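Local coordinates for pks18 (Mycobacterium tuberculosis, PDB 1TED), which probably extends medium- and long-chain acyl-CoA starters with malonyl-CoA to make tri- and tetraketide alpha-pyrones, as a homodimeric type III polyketide synthase, at residues A[32-36]-A[246-250]; A[133-137]-A[195-199]; A[136-142]-A[165-171]; A[285-290]-A[322-327]; A[368-374]-A[386-392]. All blocks are in the same frame, centred on the assembly; numbering follows the deposited sequence.

In the fold
Contact 1 opens first, at strand 32-41, and closes the longest loop when strand 247-256 lines up beside it, joining the N-terminal and C-terminal halves in one mixed sheet. Contacts 2 and 3 both fall within that loop and both start from strand 135-142: contact 3 closes first, on the outer strand 166-171, and contact 2 follows on strand 196-204, so the shared strand is held on both edges. After contact 1 has closed, contact 4 pairs helices 281-299 and 317-327, and contact 5 then folds the C-terminal hairpin. The hairpin returns to the sheet beside contact 1, where Val248 and Arg250 meet Asp389. Contacts 2 and 4 lie on opposite sides of the chain's centre.

Contact 1 of 5, residues A[32-36]-A[246-250]; sequences VAVIE and KVVVR
Ile35 and Val247 face each other as a hydrogen-bonded antiparallel pair. The straight amide bond from Ile35 N to Val247 O is 2.8 Å long and lies in the carbonyl plane, while the return bond from Val247 N to Ile35 O is weak. Further along, Val249 N donates to Ala33 O over 2.9 Å, and a water joins Ala33 N to Val249 O.

Apolar contacts line both faces, and beta-branched residues suit these extended backbones. On one face Ile35 and Val247 run side by side, CD1 of Ile35 lying 3.8 Å from CG1 of Val247. On the other, Val32 CG1 meets Val248 CG1 at a tight 3.4 Å, and Val34 CG1 rests on Lys246 CG.

Charge enters at the end of the pair. Lys246 folds back over Glu36, yet its NZ stops 4.2 Å from Glu36 OE2, beyond a salt bridge; a water spans the gap, bound weakly on the lysine side.

Both strands are internal to the thiolase-fold sheet. Strand 226-236 flanks 32-36, strand 382-390 flanks 247-250, and helix 349-361 packs against Val247.

Contact 2 of 5, residues A[133-137]-A[195-199]; sequences AEIGL and MKALV
Met195 reaches back over the end of the neighbouring strand because its side chain folds twice, with chi2 at -68° and chi3 at -83°. This brings CE to 3.4 Å from Ala133 O and close to the CA of Gly136. A flexible, unbranched thioether suits the task, since it can wrap round the turn that leads from the short 3-10 segment into strand 135-142.

The strands belong to the parallel part of the thiolase-fold sheet, in the N-terminal half of the enzyme. Lys196 N begins the pairing by donating to Glu134 O over 2.8 Å. Lys196 O then accepts from Gly136 N at 3.0 Å, a bond bent to 137°. The next amide, Leu198 N, bypasses the glycine carbonyl and takes Leu137 O instead. One extra residue is thus accommodated in strand 135-142, as in a beta bulge, and Gly136 O is turned toward Ser166 on the other side. Glycine fits a place where the methionine methyl lies against the backbone.

Leu137 CB and Ala197 CB touch on the face covered by helix 177-191, where the small alanine allows the helix to come near. Glu134 sends its carboxylate to the backbone N of Arg131 rather than across the contact. The straightest bond of the set, at 175°, is the 2.7 Å one from Leu198 N to Leu137 O.

Contact 3 of 5, residues A[136-142]-A[165-171]; sequences GLLVLAT and ISRVVVN
Val168 is held by strand 136-142 through both its backbone N and its O: the N donates to Leu138 O, and the O accepts from Leu140 N at 3.0 Å. This is the parallel pairing of a beta-alpha-beta unit, strand 135-142, helix 151-159 and strand 166-171, at the edge of the thiolase-fold sheet within the chain. Six backbone bonds run in unbroken register, the shortest from Val170 N to Leu140 O at 2.7 Å.

Side chains follow the ladder. Val139 CG1 meets Val170 CG2 at 4.1 Å, and Leu137 CD1 leans over the peptide of Ser166 toward Val168, the compact valines filling a face backed by helix 177-191. On the opposite face, arginine serves two needs: the aliphatic carbons of Arg167 pack on Leu138, while its guanidinium reaches Asp152 and Thr382 of the second subunit. Val168, Val170 and Asn171 also touch the second subunit, so the strand lies at the dimer interface.

Thr142, whose side chain is about 8 Å from a bound myristic acid, turns OG1 back to Ala141 O, meeting it from above the carbonyl plane. At the other end, Ile165 CG1 presses to 3.3 Å from Gly136 C.

Contact 4 of 5, residues A[285-290]-A[322-327]; sequences IFSGVA and QSVRSL
Helices 281-299 and 317-327 touch where Phe286 and Ser326 bring their CA atoms within 4.7 Å. The segment axes approach to 7.7 Å at an angle of 49°, a close helix-helix crossing in the C-terminal half of the thiolase fold. The small Ser326 suits this close approach.

Its side chain sits as a knob in a hole formed by Ile285, Phe286, Val289 and Ala290. With OG anti to the backbone N (chi1 -172°), the hydroxyl points into the facing helix and accepts a straight 2.8 Å bond from Ala290 N. That amide is 4.4 Å from Phe286 O, too far for the usual helical bond, so the hydroxyl lies where that bond is missing. Its own contact with Phe286 O is modelled too short and remains doubtful in detail.

Deeper in, Val289 CG1 packs on Leu327 CD2 at 3.8 Å, crossing it at about a right angle, and Ile285 CG2 lies against Ser323 OG. Ile285, Val289 and Ser323 face Phe375 and Phe377 of strand 370-378, while Leu327 turns to Trp310 of strand 310-312. Ile285 is about 9 Å, side chain to side chain, from Cys175, probably the catalytic nucleophile.

Toward the surface, the guanidinium of Arg325 lies flat on one face of the Phe286 ring, with planes 7° apart. It is a cation-pi stack, with Arg325 CZ 3.5 Å from the ring centroid. Gln322 helps to fix the rotation of the flat group, its OE1 being gripped by Arg325 NE as well. The second bond, from Arg325 NH2 to Gln322 OE1, measures 2.7 Å.

Contact 5 of 5, residues A[368-374]-A[386-392]; sequences AISTGVA and MLFDIIR
Phe388 folds its ring over Gly372, directly across the beta hairpin formed by strands 370-378 and 382-390. A chi1 of 67° places CG between the backbone N and the carbonyl carbon and so turns the ring over the partner strand. Gly372 CA lies 3.8 Å from the ring centroid, nearly on its normal, a CH-pi contact. Glycine suits the spot, because on that face there is no side chain between backbone and ring. The pair is also joined by backbone bonds in both directions, including one of 2.7 Å from Gly372 N to Phe388 O. At the ring's rim, Phe388 CE2 meets Ala374 CB at 3.8 Å, alanine being a small residue that lets the ring come close.

The other face of the hairpin mixes polar and apolar pairs. Thr371 and Asp389 stand side by side, and the threonine OG1 donates to Asp389 OD1 over 2.8 Å, on the syn side but somewhat out of the carboxylate plane. That oxygen also takes a salt bridge from Arg250 on the adjoining strand. Next to them Leu387 CD1 touches the methyls of Thr371 and Val373, and helix 281-299 closes over Leu387 and Val373.

Where the hairpin strands end, Arg392 bends at chi2 (-55°) to return over Ile390 CG2. Arg392 NH2 also forms a salt bridge with Glu364, whose other oxygen is hydrogen-bonded with Ser370 OG. Within the guanidinium plane, Arg392 NE donates to Ser370 OG along a straight 2.8 Å bond.

Contact 1 of 5, residues A[32-36]-A[246-250]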
# COMPACT_ATOMS: atom_id res chain seq x y z
N VAL A 32 23.44 -7.13 4.93
CA VAL A 32 23.12 -5.90 4.22
C VAL A 32 22.30 -6.22 2.96
O VAL A 32 22.61 -7.17 2.24
CB VAL A 32 24.40 -5.16 3.80
CG1 VAL A 32 24.04 -3.75 3.36
CG2 VAL A 32 25.37 -5.11 4.98
N ALA A 33 21.27 -5.42 2.69
CA ALA A 33 20.42 -5.63 1.52
C ALA A 33 21.14 -5.15 0.26
O ALA A 33 21.75 -4.08 0.25
CB ALA A 33 19.10 -4.90 1.68
N VAL A 34 21.04 -5.95 -0.79
CA VAL A 34 21.68 -5.67 -2.06
C VAL A 34 20.71 -5.78 -3.24
O VAL A 34 19.94 -6.74 -3.33
CB VAL A 34 22.87 -6.65 -2.28
CG1 VAL A 34 23.42 -6.54 -3.71
CG2 VAL A 34 23.96 -6.37 -1.27
N ILE A 35 20.73 -4.79 -4.12
CA ILE A 35 19.89 -4.83 -5.32
C ILE A 35 20.72 -5.72 -6.24
O ILE A 35 21.77 -5.32 -6.71
CB ILE A 35 19.75 -3.45 -5.97
CG1 ILE A 35 18.95 -2.52 -5.06
CG2 ILE A 35 19.09 -3.59 -7.34
CD1 ILE A 35 19.05 -1.05 -5.46
N GLU A 36 20.24 -6.94 -6.47
CA GLU A 36 20.98 -7.89 -7.28
C GLU A 36 20.53 -7.94 -8.73
O GLU A 36 21.24 -8.42 -9.60
CB GLU A 36 20.89 -9.26 -6.60
CG GLU A 36 21.20 -9.12 -5.11
CD GLU A 36 21.51 -10.41 -4.40
OE1 GLU A 36 20.66 -11.32 -4.40
OE2 GLU A 36 22.61 -10.50 -3.80
N LYS A 246 26.53 -4.67 -8.75
CA LYS A 246 25.68 -4.85 -7.58
C LYS A 246 25.57 -3.54 -6.81
O LYS A 246 26.52 -2.75 -6.74
CB LYS A 246 26.23 -5.96 -6.67
CG LYS A 246 25.48 -7.30 -6.78
CD LYS A 246 25.81 -8.03 -8.08
CE LYS A 246 24.63 -8.85 -8.63
NZ LYS A 246 24.10 -9.91 -7.71
N VAL A 247 24.39 -3.30 -6.24
CA VAL A 247 24.14 -2.06 -5.50
C VAL A 247 23.80 -2.36 -4.05
O VAL A 247 22.79 -3.00 -3.77
CB VAL A 247 22.97 -1.28 -6.13
CG1 VAL A 247 22.71 -0.01 -5.35
CG2 VAL A 247 23.29 -0.95 -7.57
N VAL A 248 24.63 -1.89 -3.13
CA VAL A 248 24.39 -2.10 -1.70
C VAL A 248 23.51 -0.99 -1.11
O VAL A 248 23.80 0.20 -1.26
CB VAL A 248 25.73 -2.14 -0.90
CG1 VAL A 248 25.45 -2.40 0.58
CG2 VAL A 248 26.65 -3.20 -1.46
N VAL A 249 22.41 -1.38 -0.46
CA VAL A 249 21.53 -0.40 0.17
C VAL A 249 22.04 -0.25 1.60
O VAL A 249 21.67 -0.99 2.51
CB VAL A 249 20.05 -0.87 0.15
CG1 VAL A 249 19.16 0.20 0.78
CG2 VAL A 249 19.59 -1.12 -1.28
N ARG A 250 22.91 0.73 1.78
CA ARG A 250 23.55 1.02 3.05
C ARG A 250 22.66 1.61 4.14
O ARG A 250 22.75 1.20 5.30
CB ARG A 250 24.75 1.93 2.81
CG ARG A 250 25.74 1.36 1.79
CD ARG A 250 26.84 2.35 1.46
NE ARG A 250 27.52 2.83 2.66
CZ ARG A 250 28.57 3.63 2.66
NH1 ARG A 250 29.09 4.06 1.51
NH2 ARG A 250 29.11 4.01 3.81
O HOH W 1 20.97 -3.13 4.12
O HOH W 2 25.29 -10.38 -4.70

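Contact 2 of 5, residues A[133-137]-A[195-199]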
# COMPACT_ATOMS: atom_id res chain seq x y z
N ALA A 133 10.95 -20.71 -5.78
CA ALA A 133 10.71 -20.88 -4.36
C ALA A 133 11.49 -19.90 -3.50
O ALA A 133 11.14 -19.67 -2.35
CB ALA A 133 11.06 -22.31 -3.95
N GLU A 134 12.55 -19.32 -4.06
CA GLU A 134 13.39 -18.38 -3.32
C GLU A 134 12.84 -16.97 -3.22
O GLU A 134 13.31 -16.18 -2.40
CB GLU A 134 14.78 -18.34 -3.94
CG GLU A 134 15.44 -19.69 -3.97
CD GLU A 134 16.76 -19.65 -4.70
OE1 GLU A 134 17.71 -19.03 -4.17
OE2 GLU A 134 16.83 -20.23 -5.81
N ILE A 135 11.87 -16.65 -4.06
CA ILE A 135 11.25 -15.33 -4.07
C ILE A 135 10.06 -15.32 -3.12
O ILE A 135 8.98 -15.76 -3.49
CB ILE A 135 10.78 -14.97 -5.47
CG1 ILE A 135 11.97 -15.00 -6.43
CG2 ILE A 135 10.12 -13.61 -5.46
CD1 ILE A 135 11.63 -14.64 -7.86
N GLY A 136 10.27 -14.81 -1.91
CA GLY A 136 9.20 -14.78 -0.92
C GLY A 136 8.36 -13.51 -0.75
O GLY A 136 7.40 -13.51 0.02
N LEU A 137 8.71 -12.44 -1.45
CA LEU A 137 7.95 -11.19 -1.34
C LEU A 137 7.90 -10.42 -2.65
O LEU A 137 8.88 -10.33 -3.39
CB LEU A 137 8.57 -10.29 -0.25
CG LEU A 137 7.99 -8.89 0.01
CD1 LEU A 137 6.54 -9.00 0.47
CD2 LEU A 137 8.82 -8.19 1.08
N MET A 195 15.89 -15.75 1.47
CA MET A 195 14.94 -15.40 0.43
C MET A 195 15.26 -14.13 -0.34
O MET A 195 16.17 -13.38 0.01
CB MET A 195 13.56 -15.29 1.06
CG MET A 195 13.22 -16.49 1.94
SD MET A 195 13.00 -18.01 0.98
CE MET A 195 11.28 -17.79 0.45
N LYS A 196 14.51 -13.91 -1.41
CA LYS A 196 14.67 -12.72 -2.23
C LYS A 196 13.33 -12.03 -2.32
O LYS A 196 12.28 -12.65 -2.07
CB LYS A 196 15.13 -13.08 -3.64
CG LYS A 196 16.29 -14.05 -3.70
CD LYS A 196 17.54 -13.48 -3.05
CE LYS A 196 18.57 -14.57 -2.86
NZ LYS A 196 19.77 -14.07 -2.16
N ALA A 197 13.36 -10.76 -2.67
CA ALA A 197 12.14 -9.98 -2.80
C ALA A 197 12.14 -9.31 -4.16
O ALA A 197 13.20 -8.90 -4.66
CB ALA A 197 12.06 -8.94 -1.69
N LEU A 198 10.95 -9.21 -4.74
CA LEU A 198 10.76 -8.58 -6.04
C LEU A 198 9.98 -7.29 -5.82
O LEU A 198 8.89 -7.31 -5.23
CB LEU A 198 9.99 -9.51 -6.99
CG LEU A 198 9.58 -8.93 -8.35
CD1 LEU A 198 10.82 -8.68 -9.20
CD2 LEU A 198 8.66 -9.88 -9.08
N VAL A 199 10.55 -6.18 -6.27
CA VAL A 199 9.90 -4.87 -6.15
C VAL A 199 9.52 -4.38 -7.54
O VAL A 199 10.33 -4.38 -8.46
CB VAL A 199 10.83 -3.84 -5.46
CG1 VAL A 199 10.17 -2.47 -5.42
CG2 VAL A 199 11.12 -4.28 -4.05

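Contact 3 of 5, residues A[136-142]-A[165-171]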
# COMPACT_ATOMS: atom_id res chain seq x y z
N GLY A 136 10.27 -14.81 -1.91
CA GLY A 136 9.20 -14.78 -0.92
C GLY A 136 8.36 -13.51 -0.75
O GLY A 136 7.40 -13.51 0.02
N LEU A 137 8.71 -12.44 -1.45
CA LEU A 137 7.95 -11.19 -1.34
C LEU A 137 7.90 -10.42 -2.65
O LEU A 137 8.88 -10.33 -3.39
CB LEU A 137 8.57 -10.29 -0.25
CG LEU A 137 7.99 -8.89 0.01
CD1 LEU A 137 6.54 -9.00 0.47
CD2 LEU A 137 8.82 -8.19 1.08
N LEU A 138 6.73 -9.86 -2.92
CA LEU A 138 6.51 -9.08 -4.12
C LEU A 138 5.87 -7.77 -3.68
O LEU A 138 4.76 -7.77 -3.15
CB LEU A 138 5.55 -9.82 -5.06
CG LEU A 138 4.84 -8.96 -6.11
CD1 LEU A 138 5.85 -8.26 -6.99
CD2 LEU A 138 3.95 -9.84 -6.95
N VAL A 139 6.58 -6.66 -3.87
CA VAL A 139 6.03 -5.36 -3.50
C VAL A 139 5.68 -4.60 -4.76
O VAL A 139 6.51 -4.41 -5.66
CB VAL A 139 7.02 -4.52 -2.65
CG1 VAL A 139 6.36 -3.22 -2.21
CG2 VAL A 139 7.46 -5.32 -1.44
N LEU A 140 4.43 -4.17 -4.84
CA LEU A 140 3.96 -3.45 -6.00
C LEU A 140 3.54 -2.03 -5.61
O LEU A 140 2.70 -1.85 -4.73
CB LEU A 140 2.78 -4.20 -6.62
CG LEU A 140 2.23 -3.82 -7.99
CD1 LEU A 140 1.48 -2.50 -7.90
CD2 LEU A 140 3.37 -3.77 -9.01
N ALA A 141 4.14 -1.04 -6.26
CA ALA A 141 3.81 0.35 -5.98
C ALA A 141 3.25 1.06 -7.21
O ALA A 141 3.71 0.84 -8.34
CB ALA A 141 5.03 1.09 -5.47
N THR A 142 2.25 1.92 -6.97
CA THR A 142 1.61 2.70 -8.03
C THR A 142 0.77 3.79 -7.40
O THR A 142 0.37 3.69 -6.24
CB THR A 142 0.63 1.86 -8.88
OG1 THR A 142 1.21 0.58 -9.17
CG2 THR A 142 0.32 2.58 -10.20
N ILE A 165 3.66 -16.75 -1.99
CA ILE A 165 4.53 -15.60 -1.86
C ILE A 165 3.81 -14.50 -1.07
O ILE A 165 2.59 -14.36 -1.15
CB ILE A 165 4.93 -15.07 -3.24
CG1 ILE A 165 6.05 -14.03 -3.10
CG2 ILE A 165 3.70 -14.49 -3.95
CD1 ILE A 165 6.60 -13.54 -4.43
N SER A 166 4.58 -13.73 -0.30
CA SER A 166 4.01 -12.63 0.47
C SER A 166 3.88 -11.45 -0.48
O SER A 166 4.78 -11.19 -1.28
CB SER A 166 4.92 -12.25 1.63
OG SER A 166 5.39 -13.42 2.29
N ARG A 167 2.76 -10.74 -0.39
CA ARG A 167 2.55 -9.59 -1.26
C ARG A 167 2.08 -8.37 -0.49
O ARG A 167 1.32 -8.48 0.48
CB ARG A 167 1.54 -9.93 -2.35
CG ARG A 167 2.08 -10.90 -3.40
CD ARG A 167 1.02 -11.32 -4.40
NE ARG A 167 0.08 -12.28 -3.83
CZ ARG A 167 -1.19 -12.01 -3.55
NH1 ARG A 167 -1.70 -10.81 -3.79
NH2 ARG A 167 -1.96 -12.96 -3.03
N VAL A 168 2.55 -7.21 -0.94
CA VAL A 168 2.21 -5.93 -0.35
C VAL A 168 2.02 -4.89 -1.46
O VAL A 168 2.91 -4.67 -2.27
CB VAL A 168 3.33 -5.44 0.60
CG1 VAL A 168 2.95 -4.09 1.22
CG2 VAL A 168 3.58 -6.47 1.69
N VAL A 169 0.84 -4.27 -1.50
CA VAL A 169 0.57 -3.26 -2.51
C VAL A 169 0.64 -1.86 -1.89
O VAL A 169 -0.06 -1.56 -0.92
CB VAL A 169 -0.82 -3.48 -3.15
CG1 VAL A 169 -1.13 -2.39 -4.15
CG2 VAL A 169 -0.84 -4.81 -3.85
N VAL A 170 1.51 -1.03 -2.45
CA VAL A 170 1.73 0.33 -1.97
C VAL A 170 1.18 1.37 -2.93
O VAL A 170 1.77 1.63 -3.98
CB VAL A 170 3.23 0.60 -1.78
CG1 VAL A 170 3.45 2.04 -1.34
CG2 VAL A 170 3.79 -0.36 -0.76
N ASN A 171 0.06 1.98 -2.55
CA ASN A 171 -0.59 2.99 -3.37
C ASN A 171 -0.52 4.39 -2.77
O ASN A 171 -0.42 4.56 -1.55
CB ASN A 171 -2.07 2.62 -3.57
CG ASN A 171 -2.25 1.34 -4.35
OD1 ASN A 171 -1.81 1.22 -5.50
ND2 ASN A 171 -2.90 0.36 -3.73

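Contact 4 of 5, residues A[285-290]-A[322-327]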
# COMPACT_ATOMS: atom_id res chain seq x y z
N ILE A 285 11.35 21.84 -1.15
CA ILE A 285 12.44 20.99 -1.57
C ILE A 285 13.78 21.61 -1.19
O ILE A 285 14.62 20.96 -0.58
CB ILE A 285 12.40 20.77 -3.10
CG1 ILE A 285 11.17 19.94 -3.46
CG2 ILE A 285 13.68 20.08 -3.56
CD1 ILE A 285 10.92 19.82 -4.95
N PHE A 286 13.98 22.87 -1.56
CA PHE A 286 15.23 23.56 -1.26
C PHE A 286 15.61 23.57 0.21
O PHE A 286 16.75 23.30 0.56
CB PHE A 286 15.18 25.00 -1.74
CG PHE A 286 16.32 25.83 -1.22
CD1 PHE A 286 17.62 25.63 -1.70
CD2 PHE A 286 16.11 26.78 -0.22
CE1 PHE A 286 18.70 26.36 -1.19
CE2 PHE A 286 17.18 27.53 0.30
CZ PHE A 286 18.48 27.32 -0.19
N SER A 287 14.66 23.91 1.07
CA SER A 287 14.96 23.99 2.48
C SER A 287 14.82 22.66 3.21
O SER A 287 15.22 22.54 4.38
CB SER A 287 14.09 25.06 3.15
OG SER A 287 12.72 24.73 3.05
N GLY A 288 14.28 21.66 2.52
CA GLY A 288 14.11 20.37 3.14
C GLY A 288 15.21 19.37 2.83
O GLY A 288 15.55 18.55 3.68
N VAL A 289 15.77 19.43 1.63
CA VAL A 289 16.80 18.49 1.23
C VAL A 289 18.09 18.54 2.05
O VAL A 289 18.40 17.60 2.78
CB VAL A 289 17.12 18.64 -0.28
CG1 VAL A 289 18.24 17.69 -0.70
CG2 VAL A 289 15.87 18.34 -1.09
N ALA A 290 18.83 19.64 1.96
CA ALA A 290 20.09 19.76 2.70
C ALA A 290 20.10 19.24 4.15
O ALA A 290 20.93 18.41 4.50
CB ALA A 290 20.56 21.21 2.67
N GLN A 322 16.11 22.83 -7.45
CA GLN A 322 16.17 23.14 -6.03
C GLN A 322 16.89 22.08 -5.20
O GLN A 322 17.49 22.39 -4.17
CB GLN A 322 14.77 23.38 -5.47
CG GLN A 322 14.08 24.62 -6.06
CD GLN A 322 14.95 25.88 -5.97
OE1 GLN A 322 15.63 26.11 -4.98
NE2 GLN A 322 14.92 26.69 -7.02
N SER A 323 16.82 20.82 -5.65
CA SER A 323 17.50 19.75 -4.92
C SER A 323 19.00 20.01 -4.99
O SER A 323 19.70 19.89 -3.99
CB SER A 323 17.18 18.38 -5.52
OG SER A 323 15.84 18.00 -5.24
N VAL A 324 19.48 20.38 -6.17
CA VAL A 324 20.90 20.66 -6.35
C VAL A 324 21.36 21.92 -5.60
O VAL A 324 22.45 21.94 -5.01
CB VAL A 324 21.25 20.80 -7.86
CG1 VAL A 324 22.65 21.36 -8.04
CG2 VAL A 324 21.15 19.44 -8.55
N ARG A 325 20.53 22.96 -5.60
CA ARG A 325 20.91 24.18 -4.90
C ARG A 325 20.97 23.91 -3.39
O ARG A 325 21.92 24.30 -2.71
CB ARG A 325 19.92 25.32 -5.20
CG ARG A 325 20.35 26.66 -4.63
CD ARG A 325 19.51 27.80 -5.17
NE ARG A 325 18.12 27.70 -4.76
CZ ARG A 325 17.58 28.38 -3.76
NH1 ARG A 325 18.32 29.22 -3.05
NH2 ARG A 325 16.29 28.21 -3.47
N SER A 326 19.95 23.20 -2.90
CA SER A 326 19.86 22.86 -1.48
C SER A 326 21.15 22.18 -1.02
O SER A 326 21.67 22.49 0.05
CB SER A 326 18.66 21.92 -1.26
OG SER A 326 18.41 21.68 0.12
N LEU A 327 21.67 21.28 -1.84
CA LEU A 327 22.90 20.56 -1.53
C LEU A 327 24.17 21.37 -1.78
O LEU A 327 25.23 21.02 -1.28
CB LEU A 327 22.97 19.27 -2.34
CG LEU A 327 21.87 18.23 -2.12
CD1 LEU A 327 21.89 17.21 -3.26
CD2 LEU A 327 22.06 17.56 -0.77

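Contact 5 of 5, residues A[368-374]-A[386-392]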
# COMPACT_ATOMS: atom_id res chain seq x y z
N ALA A 368 36.96 2.29 -7.38
CA ALA A 368 36.23 1.03 -7.22
C ALA A 368 35.27 1.31 -6.08
O ALA A 368 35.70 1.60 -4.97
CB ALA A 368 37.19 -0.08 -6.83
N ILE A 369 33.98 1.23 -6.37
CA ILE A 369 32.90 1.50 -5.42
C ILE A 369 32.55 2.98 -5.41
O ILE A 369 33.30 3.81 -4.88
CB ILE A 369 33.22 1.08 -3.96
CG1 ILE A 369 33.55 -0.40 -3.88
CG2 ILE A 369 32.01 1.38 -3.06
CD1 ILE A 369 33.76 -0.89 -2.46
N SER A 370 31.42 3.31 -6.00
CA SER A 370 30.95 4.69 -6.04
C SER A 370 29.88 4.80 -4.96
O SER A 370 29.04 3.90 -4.81
CB SER A 370 30.35 4.98 -7.42
OG SER A 370 31.28 4.62 -8.43
N THR A 371 29.91 5.86 -4.17
CA THR A 371 28.92 6.02 -3.11
C THR A 371 27.89 7.05 -3.54
O THR A 371 28.25 8.15 -3.94
CB THR A 371 29.58 6.46 -1.79
OG1 THR A 371 30.44 5.41 -1.33
CG2 THR A 371 28.53 6.74 -0.72
N GLY A 372 26.62 6.71 -3.44
CA GLY A 372 25.61 7.66 -3.85
C GLY A 372 24.42 7.79 -2.92
O GLY A 372 24.19 6.95 -2.05
N VAL A 373 23.68 8.87 -3.11
CA VAL A 373 22.49 9.15 -2.34
C VAL A 373 21.36 9.35 -3.34
O VAL A 373 21.51 10.05 -4.35
CB VAL A 373 22.60 10.44 -1.51
CG1 VAL A 373 21.26 10.71 -0.83
CG2 VAL A 373 23.75 10.34 -0.48
N ALA A 374 20.23 8.70 -3.08
CA ALA A 374 19.08 8.85 -3.94
C ALA A 374 17.94 9.34 -3.06
O ALA A 374 17.87 9.01 -1.87
CB ALA A 374 18.72 7.51 -4.57
N MET A 386 17.88 7.05 0.15
CA MET A 386 18.80 6.03 0.62
C MET A 386 20.25 6.37 0.29
O MET A 386 20.52 7.12 -0.64
CB MET A 386 18.46 4.68 -0.02
CG MET A 386 18.92 4.55 -1.49
SD MET A 386 18.82 2.86 -2.18
CE MET A 386 18.66 3.17 -3.90
N LEU A 387 21.17 5.83 1.08
CA LEU A 387 22.60 5.98 0.85
C LEU A 387 22.94 4.64 0.20
O LEU A 387 22.45 3.60 0.65
CB LEU A 387 23.39 6.12 2.16
CG LEU A 387 24.93 6.05 2.01
CD1 LEU A 387 25.44 7.25 1.21
CD2 LEU A 387 25.59 6.04 3.38
N PHE A 388 23.75 4.63 -0.86
CA PHE A 388 24.07 3.38 -1.51
C PHE A 388 25.46 3.31 -2.11
O PHE A 388 26.13 4.33 -2.30
CB PHE A 388 23.02 3.08 -2.59
CG PHE A 388 23.04 4.05 -3.75
CD1 PHE A 388 23.93 3.87 -4.81
CD2 PHE A 388 22.18 5.14 -3.77
CE1 PHE A 388 23.96 4.77 -5.88
CE2 PHE A 388 22.21 6.05 -4.84
CZ PHE A 388 23.10 5.87 -5.89
N ASP A 389 25.89 2.08 -2.41
CA ASP A 389 27.19 1.81 -3.01
C ASP A 389 27.04 0.98 -4.30
O ASP A 389 26.31 -0.02 -4.31
CB ASP A 389 28.08 1.02 -2.04
CG ASP A 389 28.91 1.91 -1.14
OD1 ASP A 389 28.76 3.15 -1.19
OD2 ASP A 389 29.73 1.36 -0.37
N ILE A 390 27.69 1.41 -5.37
CA ILE A 390 27.66 0.65 -6.62
C ILE A 390 29.06 0.07 -6.80
O ILE A 390 30.06 0.80 -6.86
CB ILE A 390 27.34 1.54 -7.86
CG1 ILE A 390 25.94 2.14 -7.76
CG2 ILE A 390 27.42 0.68 -9.13
CD1 ILE A 390 25.61 3.09 -8.90
N ILE A 391 29.15 -1.25 -6.86
CA ILE A 391 30.44 -1.89 -7.02
C ILE A 391 30.91 -1.82 -8.47
O ILE A 391 30.22 -2.28 -9.39
CB ILE A 391 30.40 -3.34 -6.52
CG1 ILE A 391 29.95 -3.36 -5.05
CG2 ILE A 391 31.77 -3.99 -6.68
CD1 ILE A 391 30.17 -4.65 -4.35
N ARG A 392 32.08 -1.22 -8.67
CA ARG A 392 32.64 -1.10 -10.01
C ARG A 392 33.56 -2.28 -10.29
O ARG A 392 33.56 -2.82 -11.39
CB ARG A 392 33.40 0.22 -10.14
CG ARG A 392 32.56 1.44 -9.79
CD ARG A 392 31.27 1.51 -10.60
NE ARG A 392 30.57 2.77 -10.37
CZ ARG A 392 29.47 3.16 -11.02
NH1 ARG A 392 28.93 2.37 -11.95
NH2 ARG A 392 28.93 4.34 -10.76